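Local coordinates for protein arginyl-tRNA synthetase, putative (Plasmodium falciparum, PDB 5JLD) that probably catalyses the ATP-dependent attachment of L-arginine to tRNA(Arg), releasing AMP and diphosphate, at residues A[343-348]-A[376-381]; A[136-141]-A[172-177]. One frame throughout, in Å; residues are numbered along the deposited sequence.

Contact 1 of 2, residues A[343-348]-A[376-381]; sequences CVIYVT and MHVGFG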
loop_
_atom_site.group_PDB
_atom_site.type_symbol
_atom_site.label_atom_id
_atom_site.label_comp_id
_atom_site.label_asym_id
_atom_site.label_seq_id
_atom_site.Cartn_x
_atom_site.Cartn_y
_atom_site.Cartn_z
ATOM N N CYS A 343 -9.033 3.454 11.502
ATOM C CA CYS A 343 -7.750 3.784 10.931
ATOM C C CYS A 343 -7.950 4.726 9.741
ATOM O O CYS A 343 -8.779 4.481 8.872
ATOM C CB CYS A 343 -7.008 2.501 10.521
ATOM S SG CYS A 343 -5.431 2.750 9.693
ATOM N N VAL A 344 -7.206 5.824 9.728
ATOM C CA VAL A 344 -7.269 6.764 8.614
ATOM C C VAL A 344 -5.891 7.039 8.065
ATOM O O VAL A 344 -4.986 7.519 8.768
ATOM C CB VAL A 344 -7.909 8.117 8.996
ATOM C CG1 VAL A 344 -8.072 8.982 7.750
ATOM C CG2 VAL A 344 -9.251 7.907 9.675
ATOM N N ILE A 345 -5.758 6.771 6.781
ATOM C CA ILE A 345 -4.479 6.827 6.139
ATOM C C ILE A 345 -4.499 7.906 5.080
ATOM O O ILE A 345 -5.326 7.871 4.197
ATOM C CB ILE A 345 -4.133 5.449 5.518
ATOM C CG1 ILE A 345 -3.945 4.403 6.624
ATOM C CG2 ILE A 345 -2.928 5.560 4.625
ATOM C CD1 ILE A 345 -4.040 2.937 6.110
ATOM N N TYR A 346 -3.598 8.870 5.196
ATOM C CA TYR A 346 -3.444 9.936 4.225
ATOM C C TYR A 346 -2.229 9.693 3.332
ATOM O O TYR A 346 -1.100 9.775 3.793
ATOM C CB TYR A 346 -3.295 11.273 4.941
ATOM C CG TYR A 346 -4.550 11.722 5.647
ATOM C CD1 TYR A 346 -4.847 11.259 6.923
ATOM C CD2 TYR A 346 -5.439 12.619 5.039
ATOM C CE1 TYR A 346 -5.995 11.668 7.581
ATOM C CE2 TYR A 346 -6.609 13.038 5.696
ATOM C CZ TYR A 346 -6.868 12.550 6.966
ATOM O OH TYR A 346 -7.985 12.930 7.644
ATOM N N VAL A 347 -2.463 9.409 2.057
ATOM C CA VAL A 347 -1.377 9.206 1.104
ATOM C C VAL A 347 -1.053 10.533 0.414
ATOM O O VAL A 347 -1.856 10.998 -0.381
ATOM C CB VAL A 347 -1.763 8.139 0.035
ATOM C CG1 VAL A 347 -0.696 8.040 -1.040
ATOM C CG2 VAL A 347 -2.033 6.803 0.684
ATOM N N THR A 348 0.082 11.167 0.735
ATOM C CA THR A 348 0.426 12.455 0.107
ATOM C C THR A 348 1.929 12.711 -0.066
ATOM O O THR A 348 2.741 11.952 0.441
ATOM C CB THR A 348 -0.113 13.693 0.910
ATOM O OG1 THR A 348 0.774 13.991 1.998
ATOM C CG2 THR A 348 -1.528 13.482 1.445
ATOM N N MET A 376 -2.461 7.783 10.152
ATOM C CA MET A 376 -1.206 7.531 9.488
ATOM C C MET A 376 -1.013 8.473 8.328
ATOM O O MET A 376 -1.913 8.696 7.520
ATOM C CB MET A 376 -1.129 6.084 8.994
ATOM C CG MET A 376 -1.694 5.034 9.946
ATOM S SD MET A 376 -1.334 3.325 9.428
ATOM C CE MET A 376 0.414 3.249 9.807
ATOM N N HIS A 377 0.176 9.035 8.250
ATOM C CA HIS A 377 0.575 9.730 7.058
ATOM C C HIS A 377 1.504 8.828 6.258
ATOM O O HIS A 377 2.503 8.361 6.787
ATOM C CB HIS A 377 1.263 11.040 7.403
ATOM C CG HIS A 377 1.671 11.824 6.198
ATOM N ND1 HIS A 377 2.956 11.805 5.702
ATOM C CD2 HIS A 377 0.960 12.628 5.377
ATOM C CE1 HIS A 377 3.022 12.577 4.634
ATOM N NE2 HIS A 377 1.827 13.095 4.415
ATOM N N VAL A 378 1.157 8.585 4.996
ATOM C CA VAL A 378 1.975 7.822 4.060
ATOM C C VAL A 378 2.526 8.770 2.991
ATOM O O VAL A 378 1.834 9.116 2.018
ATOM C CB VAL A 378 1.167 6.682 3.375
ATOM C CG1 VAL A 378 2.007 5.982 2.325
ATOM C CG2 VAL A 378 0.628 5.678 4.402
ATOM N N GLY A 379 3.783 9.182 3.174
ATOM C CA GLY A 379 4.396 10.178 2.320
ATOM C C GLY A 379 5.050 9.581 1.099
ATOM O O GLY A 379 5.495 8.437 1.142
ATOM N N PHE A 380 5.115 10.333 0.001
ATOM C CA PHE A 380 5.919 9.858 -1.132
ATOM C C PHE A 380 6.780 10.980 -1.703
ATOM O O PHE A 380 6.451 12.159 -1.566
ATOM C CB PHE A 380 5.042 9.248 -2.240
ATOM C CG PHE A 380 3.985 10.190 -2.773
ATOM C CD1 PHE A 380 4.312 11.188 -3.690
ATOM C CD2 PHE A 380 2.666 10.079 -2.357
ATOM C CE1 PHE A 380 3.343 12.062 -4.175
ATOM C CE2 PHE A 380 1.695 10.948 -2.846
ATOM C CZ PHE A 380 2.036 11.944 -3.754
ATOM N N GLY A 381 7.876 10.601 -2.352
ATOM C CA GLY A 381 8.779 11.562 -2.960
ATOM C C GLY A 381 8.413 11.982 -4.370
ATOM O O GLY A 381 7.395 11.564 -4.927
#
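Met-376 and Tyr-346 meet through their backbones first: Met-376 N donates a hydrogen bond to Val-344 O, and Tyr-346 N to Met-376 O at 2.9 Å. The alternation continues with Val-378 N to Tyr-346 O, Thr-348 N to Val-378 O and Phe-380 N to Thr-348 O, the regular pattern of parallel strands. The last two bonds are the more bent, the N-H...O angle at Phe-380 N falling to 138°. Both strands belong to the beta-alpha-beta unit completed by helix 353-364.

The apolar contacts gather on one face. The methyls Ile-345 CG2 and Val-378 CG2 touch at 3.6 Å, while Ile-345 CG1 lies alongside Met-376 SD at 4.0 Å. Met-376 SD also lies 4.1 Å from Cys-343 SG. Beta-branched residues suit extended backbone; unbranched methionine bends at its thioether beside them. Phe-165 of helix 149-167 covers Ile-345 on this side.

The opposite face is more polar. His-377 has CG anti to its backbone N (chi1 -179°), which carries the imidazole forward and across to Thr-348 of the neighbouring strand. There His-377 NE2 donates to Thr-348 OG1 at 2.8 Å, somewhat off the ring plane. Gly-379, lacking a side chain, does not crowd this imidazole. Tyr-346 turns its ring edge to Met-376 O and meets the ring of Phe-356, the planes about 30° apart.

Phe-380 closes the contact: its ring lays a face over the Thr-348 carbonyl carbon, with CE2 3.3 Å from Thr-348 C, and offers its edge to Val-347 CG1.

With NE2 donating, the imidazole carries a proton on that nitrogen; the bond limits the ring's rotation and ties the strands through side chains as well as backbone, while Ile-345, Val-347, Val-378 and Met-376 make the other face apolar.

Contact 2 of 2, residues A[136-141]-A[172-177]; sequences VDFSSP and THRVNH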
loop_
_atom_site.group_PDB
_atom_site.type_symbol
_atom_site.label_atom_id
_atom_site.label_comp_id
_atom_site.label_asym_id
_atom_site.label_seq_id
_atom_site.Cartn_x
_atom_site.Cartn_y
_atom_site.Cartn_z
ATOM N N VAL A 136 -8.841 5.223 3.375
ATOM C CA VAL A 136 -7.625 5.633 2.685
ATOM C C VAL A 136 -7.923 6.857 1.811
ATOM O O VAL A 136 -8.770 6.827 0.910
ATOM C CB VAL A 136 -7.032 4.477 1.831
ATOM C CG1 VAL A 136 -5.712 4.908 1.159
ATOM C CG2 VAL A 136 -6.818 3.213 2.692
ATOM N N ASP A 137 -7.217 7.941 2.105
ATOM C CA ASP A 137 -7.361 9.225 1.421
ATOM C C ASP A 137 -6.230 9.361 0.417
ATOM O O ASP A 137 -5.080 9.508 0.814
ATOM C CB ASP A 137 -7.335 10.357 2.456
ATOM C CG ASP A 137 -7.575 11.734 1.861
ATOM O OD1 ASP A 137 -7.121 12.034 0.734
ATOM O OD2 ASP A 137 -8.236 12.541 2.551
ATOM N N PHE A 138 -6.546 9.294 -0.874
ATOM C CA PHE A 138 -5.506 9.313 -1.887
ATOM C C PHE A 138 -5.954 9.900 -3.219
ATOM O O PHE A 138 -7.141 10.196 -3.421
ATOM C CB PHE A 138 -4.918 7.888 -2.093
ATOM C CG PHE A 138 -5.891 6.861 -2.646
ATOM C CD1 PHE A 138 -7.036 6.489 -1.939
ATOM C CD2 PHE A 138 -5.616 6.209 -3.850
ATOM C CE1 PHE A 138 -7.913 5.508 -2.442
ATOM C CE2 PHE A 138 -6.479 5.226 -4.362
ATOM C CZ PHE A 138 -7.632 4.878 -3.659
ATOM N N SER A 139 -4.955 10.078 -4.089
ATOM C CA SER A 139 -5.039 10.698 -5.413
ATOM C C SER A 139 -5.145 12.221 -5.317
ATOM O O SER A 139 -4.194 12.929 -5.624
ATOM C CB SER A 139 -6.204 10.132 -6.226
ATOM O OG SER A 139 -6.041 10.448 -7.583
ATOM N N SER A 140 -6.303 12.723 -4.912
ATOM C CA SER A 140 -6.487 14.165 -4.658
ATOM C C SER A 140 -6.269 15.126 -5.856
ATOM O O SER A 140 -5.546 16.119 -5.739
ATOM C CB SER A 140 -5.558 14.592 -3.516
ATOM O OG SER A 140 -5.699 13.726 -2.411
ATOM N N PRO A 141 -6.909 14.866 -7.003
ATOM C CA PRO A 141 -6.714 15.886 -8.034
ATOM C C PRO A 141 -7.488 17.166 -7.709
ATOM O O PRO A 141 -8.327 17.174 -6.790
ATOM C CB PRO A 141 -7.275 15.223 -9.290
ATOM C CG PRO A 141 -8.353 14.337 -8.770
ATOM C CD PRO A 141 -7.833 13.805 -7.442
ATOM N N THR A 172 -13.236 -1.129 3.821
ATOM C CA THR A 172 -12.244 -0.138 3.400
ATOM C C THR A 172 -12.870 0.988 2.590
ATOM O O THR A 172 -13.530 0.720 1.580
ATOM C CB THR A 172 -11.140 -0.823 2.576
ATOM O OG1 THR A 172 -10.670 -1.953 3.313
ATOM C CG2 THR A 172 -9.981 0.122 2.327
ATOM N N HIS A 173 -12.701 2.236 3.042
ATOM C CA HIS A 173 -13.270 3.382 2.321
ATOM C C HIS A 173 -12.216 3.967 1.389
ATOM O O HIS A 173 -11.203 4.499 1.848
ATOM C CB HIS A 173 -13.760 4.489 3.275
ATOM C CG HIS A 173 -14.827 4.067 4.234
ATOM N ND1 HIS A 173 -16.174 4.162 3.949
ATOM C CD2 HIS A 173 -14.748 3.574 5.497
ATOM C CE1 HIS A 173 -16.876 3.731 4.982
ATOM N NE2 HIS A 173 -16.033 3.372 5.935
ATOM N N ARG A 174 -12.458 3.866 0.088
ATOM C CA ARG A 174 -11.614 4.503 -0.920
ATOM C C ARG A 174 -12.087 5.948 -1.180
ATOM O O ARG A 174 -13.124 6.173 -1.824
ATOM C CB ARG A 174 -11.646 3.693 -2.210
ATOM C CG ARG A 174 -11.211 2.256 -2.012
ATOM C CD ARG A 174 -11.672 1.398 -3.169
ATOM N NE ARG A 174 -10.818 0.219 -3.278
ATOM C CZ ARG A 174 -9.785 0.141 -4.107
ATOM N NH1 ARG A 174 -9.496 1.186 -4.871
ATOM N NH2 ARG A 174 -9.028 -0.960 -4.150
ATOM N N VAL A 175 -11.319 6.923 -0.701
ATOM C CA VAL A 175 -11.790 8.302 -0.725
ATOM C C VAL A 175 -10.865 9.253 -1.481
ATOM O O VAL A 175 -9.691 9.380 -1.188
ATOM C CB VAL A 175 -12.001 8.831 0.697
ATOM C CG1 VAL A 175 -12.373 10.319 0.662
ATOM C CG2 VAL A 175 -13.108 8.039 1.382
ATOM N N ASN A 176 -11.438 9.936 -2.459
ATOM C CA ASN A 176 -10.725 10.918 -3.247
ATOM C C ASN A 176 -11.140 12.338 -2.845
ATOM O O ASN A 176 -12.206 12.780 -3.243
ATOM C CB ASN A 176 -10.999 10.666 -4.736
ATOM C CG ASN A 176 -10.049 11.419 -5.643
ATOM O OD1 ASN A 176 -9.222 12.210 -5.182
ATOM N ND2 ASN A 176 -10.147 11.159 -6.939
ATOM N N HIS A 177 -10.298 13.009 -2.052
ATOM C CA HIS A 177 -10.514 14.373 -1.547
ATOM C C HIS A 177 -10.174 15.391 -2.634
ATOM O O HIS A 177 -9.136 16.049 -2.583
ATOM C CB HIS A 177 -9.663 14.609 -0.284
ATOM C CG HIS A 177 -9.943 15.896 0.443
ATOM N ND1 HIS A 177 -10.842 15.981 1.481
ATOM C CD2 HIS A 177 -9.374 17.126 0.334
ATOM C CE1 HIS A 177 -10.855 17.221 1.950
ATOM N NE2 HIS A 177 -9.965 17.927 1.278
HETATM O O HOH W 1 -7.668 12.232 -1.853
#
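Asn-176 reaches the turn at Ser-140 with CG anti to the backbone N (chi1 -166°). Its OD1 accepts a hydrogen bond from Ser-140 N at 3.0 Å, the donor tilted from the amide plane, and lies 3.1 Å from Pro-141 CD. ND2 is engaged by Tyr-263 OH. An amide suits this place, accepting and donating at once.

Ser-139 has the positive phi of a classic gamma turn, with a weak bond from Ser-140 N to Phe-138 O. Phe-138 places CG between its backbone N and carbonyl (chi1 65°), folding the ring back so its edge meets Arg-174 CA, 4.1 Å from CE1. The Arg-174 chain extends to salt bridges with Glu-166 and Asp-159.

Before the turn the strands pair normally, Val-136 N to His-173 O, Val-175 N to Val-136 O and Phe-138 N to Val-175 O. Past Phe-138 N a water joins the segments, donating to Asp-137 OD1 and Phe-138 O and accepting from His-177 N at 2.7 Å and from Ser-140 OG. Arg-335 pairs with Asp-137 OD2.

One water with four bonds and the Asn-176 amide thus keep the parting chains together, just before the HVGH form of the class I HIGH signature.

Overall arrangement
Contacts 1 and 2 lie in one parallel sheet of the catalytic domain, a Rossmann-type fold, and flank the same seam: strands 133-137 and 343-349 are neighbours, with Ile-345 O probably accepting from Asp-137 N and Val-347 N probably donating to Asp-137 O. Each joins the strands of a beta-alpha-beta unit. Contact 1, on the edge pair, is the more buried; its bonds run almost the whole length, and its side chains are mainly apolar, with one histidine-threonine bond. Contact 2 starts as strand pairing but gives way to a loop, so an asparagine, an aspartate, one serine and a water do the work. Val-347 packs on Phe-138 between them.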